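Local structure of Exo-beta-1,3-glucanase (Streptomyces sp. SirexAA-E, 4PEY) at residues Q508-V516 with G534-D542. The protein hydrolyses laminarin and laminarioligosaccharides as a secreted exo-beta-1,3-glucanase, releasing glucose and laminaribiose as end products. The protein carries 1 engineered substitution. Residues are numbered along the deposited sequence; the frame is centred on the assembly and turned at random.
Sequences QQHGFQAPV and GQYEHVIND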
# COMPACT_ATOMS: atom_id res chain seq x y z
N GLN A 508 -3.76 16.01 20.88
CA GLN A 508 -4.47 14.85 20.33
C GLN A 508 -4.66 13.89 21.49
O GLN A 508 -3.68 13.45 22.06
CB GLN A 508 -3.66 14.22 19.20
CG GLN A 508 -4.21 12.90 18.65
CD GLN A 508 -5.37 13.09 17.67
OE1 GLN A 508 -5.50 14.14 17.03
NE2 GLN A 508 -6.21 12.07 17.55
N GLN A 509 -5.90 13.58 21.87
CA GLN A 509 -6.08 12.80 23.10
C GLN A 509 -5.41 11.43 23.01
O GLN A 509 -4.77 10.98 23.96
CB GLN A 509 -7.56 12.64 23.43
CG GLN A 509 -7.83 12.17 24.84
CD GLN A 509 -9.19 12.61 25.35
OE1 GLN A 509 -9.65 13.73 25.09
NE2 GLN A 509 -9.85 11.74 26.09
N HIS A 510 -5.54 10.78 21.86
CA HIS A 510 -4.95 9.45 21.68
C HIS A 510 -4.79 9.10 20.21
O HIS A 510 -5.41 9.71 19.33
CB HIS A 510 -5.82 8.39 22.37
CG HIS A 510 -7.28 8.53 22.09
ND1 HIS A 510 -8.23 8.57 23.09
CD2 HIS A 510 -7.96 8.66 20.92
CE1 HIS A 510 -9.44 8.70 22.55
NE2 HIS A 510 -9.30 8.76 21.24
N GLY A 511 -3.94 8.11 19.94
CA GLY A 511 -3.83 7.57 18.59
C GLY A 511 -4.91 6.52 18.33
O GLY A 511 -5.37 6.36 17.20
N PHE A 512 -5.32 5.83 19.39
CA PHE A 512 -6.19 4.66 19.30
C PHE A 512 -7.34 4.77 20.27
O PHE A 512 -7.18 5.30 21.37
CB PHE A 512 -5.37 3.39 19.57
CG PHE A 512 -4.17 3.28 18.69
CD1 PHE A 512 -2.97 3.90 19.03
CD2 PHE A 512 -4.25 2.61 17.48
CE1 PHE A 512 -1.87 3.83 18.19
CE2 PHE A 512 -3.15 2.53 16.64
CZ PHE A 512 -1.96 3.14 16.99
N GLN A 513 -8.51 4.27 19.87
CA GLN A 513 -9.70 4.29 20.73
C GLN A 513 -10.43 2.97 20.54
O GLN A 513 -10.65 2.54 19.40
CB GLN A 513 -10.62 5.47 20.39
CG GLN A 513 -11.85 5.56 21.30
CD GLN A 513 -12.87 6.61 20.87
OE1 GLN A 513 -12.92 7.01 19.70
NE2 GLN A 513 -13.69 7.05 21.81
N ALA A 514 -10.78 2.31 21.65
CA ALA A 514 -11.41 0.99 21.58
C ALA A 514 -12.16 0.69 22.86
O ALA A 514 -11.85 1.25 23.91
CB ALA A 514 -10.36 -0.10 21.32
N PRO A 515 -13.17 -0.19 22.79
CA PRO A 515 -13.78 -0.63 24.05
C PRO A 515 -12.80 -1.45 24.87
O PRO A 515 -11.85 -2.03 24.31
CB PRO A 515 -14.97 -1.47 23.59
CG PRO A 515 -14.57 -1.97 22.23
CD PRO A 515 -13.79 -0.83 21.62
N VAL A 516 -13.01 -1.50 26.18
CA VAL A 516 -12.21 -2.34 27.05
C VAL A 516 -12.96 -3.65 27.28
O VAL A 516 -13.86 -3.72 28.13
CB VAL A 516 -11.90 -1.63 28.39
CG1 VAL A 516 -11.03 -2.51 29.26
CG2 VAL A 516 -11.21 -0.30 28.13
N GLY A 534 2.59 19.91 18.44
CA GLY A 534 1.47 19.26 19.09
C GLY A 534 1.97 18.11 19.96
O GLY A 534 3.15 17.74 19.89
N GLN A 535 1.09 17.54 20.77
CA GLN A 535 1.43 16.36 21.58
C GLN A 535 0.22 15.45 21.70
O GLN A 535 -0.92 15.91 21.58
CB GLN A 535 1.88 16.75 23.00
CG GLN A 535 3.03 17.77 23.11
CD GLN A 535 4.41 17.18 22.82
OE1 GLN A 535 4.56 15.98 22.59
NE2 GLN A 535 5.43 18.03 22.84
N TYR A 536 0.48 14.17 21.98
CA TYR A 536 -0.55 13.22 22.40
C TYR A 536 -0.73 13.26 23.90
O TYR A 536 0.24 13.42 24.65
CB TYR A 536 -0.21 11.79 21.98
CG TYR A 536 -0.27 11.55 20.50
CD1 TYR A 536 0.76 11.97 19.66
CD2 TYR A 536 -1.36 10.89 19.92
CE1 TYR A 536 0.71 11.77 18.30
CE2 TYR A 536 -1.42 10.68 18.55
CZ TYR A 536 -0.38 11.12 17.74
OH TYR A 536 -0.42 10.92 16.38
N GLU A 537 -1.97 13.12 24.36
CA GLU A 537 -2.24 13.03 25.79
C GLU A 537 -2.06 11.60 26.30
O GLU A 537 -1.69 11.38 27.45
CB GLU A 537 -3.65 13.54 26.10
CG GLU A 537 -3.82 15.00 25.73
CD GLU A 537 -5.17 15.57 26.10
OE1 GLU A 537 -6.18 14.86 25.96
OE2 GLU A 537 -5.22 16.75 26.52
N HIS A 538 -2.34 10.65 25.41
CA HIS A 538 -2.28 9.22 25.73
C HIS A 538 -2.01 8.43 24.46
O HIS A 538 -2.02 8.99 23.36
CB HIS A 538 -3.59 8.74 26.37
CG HIS A 538 -3.88 9.37 27.70
ND1 HIS A 538 -3.15 9.07 28.83
CD2 HIS A 538 -4.80 10.28 28.08
CE1 HIS A 538 -3.62 9.77 29.85
NE2 HIS A 538 -4.62 10.51 29.42
N VAL A 539 -1.79 7.13 24.61
CA VAL A 539 -1.61 6.24 23.47
C VAL A 539 -2.96 5.70 22.97
O VAL A 539 -3.32 5.86 21.80
CB VAL A 539 -0.68 5.06 23.83
CG1 VAL A 539 -0.60 4.06 22.68
CG2 VAL A 539 0.71 5.58 24.18
N ILE A 540 -3.70 5.05 23.87
CA ILE A 540 -4.99 4.47 23.53
C ILE A 540 -5.99 4.80 24.63
O ILE A 540 -5.68 4.66 25.81
CB ILE A 540 -4.88 2.92 23.33
CG1 ILE A 540 -6.27 2.32 23.04
CG2 ILE A 540 -4.19 2.26 24.53
CD1 ILE A 540 -6.22 0.88 22.50
N ASN A 541 -7.18 5.27 24.24
CA ASN A 541 -8.17 5.72 25.22
C ASN A 541 -7.54 6.75 26.17
O ASN A 541 -7.09 7.80 25.73
CB ASN A 541 -8.75 4.54 25.99
CG ASN A 541 -9.54 3.59 25.10
OD1 ASN A 541 -9.77 3.86 23.92
ND2 ASN A 541 -9.97 2.48 25.68
N ASP A 542 -7.50 6.43 27.47
CA ASP A 542 -6.85 7.28 28.46
C ASP A 542 -5.62 6.59 29.07
O ASP A 542 -5.20 6.91 30.20
CB ASP A 542 -7.85 7.67 29.55
CG ASP A 542 -8.51 6.46 30.22
OD1 ASP A 542 -9.14 6.65 31.28
OD2 ASP A 542 -8.41 5.33 29.69
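The Y536 ring carries Q508 CB over one face, and H510 C sits at its edge. The H510 ring has N541 O at its edge, with F512 O over one face and Q509 CB over the opposite one. V539 O lies at the edge of the F512 ring. The two segments are successive parallel rungs near the C-terminal end of a beta-helix. Q508 pairs with Y536 through Q508 N to Q535 O (2.9 Å) and E537 N to Q508 O. V539 O accepts from both G511 N and F512 N. H510 CG is turned in between its own backbone N and carbonyl carbon (chi1 46°), which brings ND1 to N541 O at 3.0 Å. Q508 CG runs alongside Y536 CE2 at 3.6 Å. Y536 OH is hydrogen-bonded to S496 OG, and the Y536 side chain lies about 7 Å from that of A458, an engineered residue at the position inferred to hold the proton donor. N541 OD1 accepts from A514 N (2.9 Å) on a lone pair. N541 ND2 donates to A514 O (2.9 Å) in the carbonyl plane. An alanine in place of N541 would probably leave A514 N and A514 O without their side-chain mates. N541 N donates to F512 O at 2.9 Å.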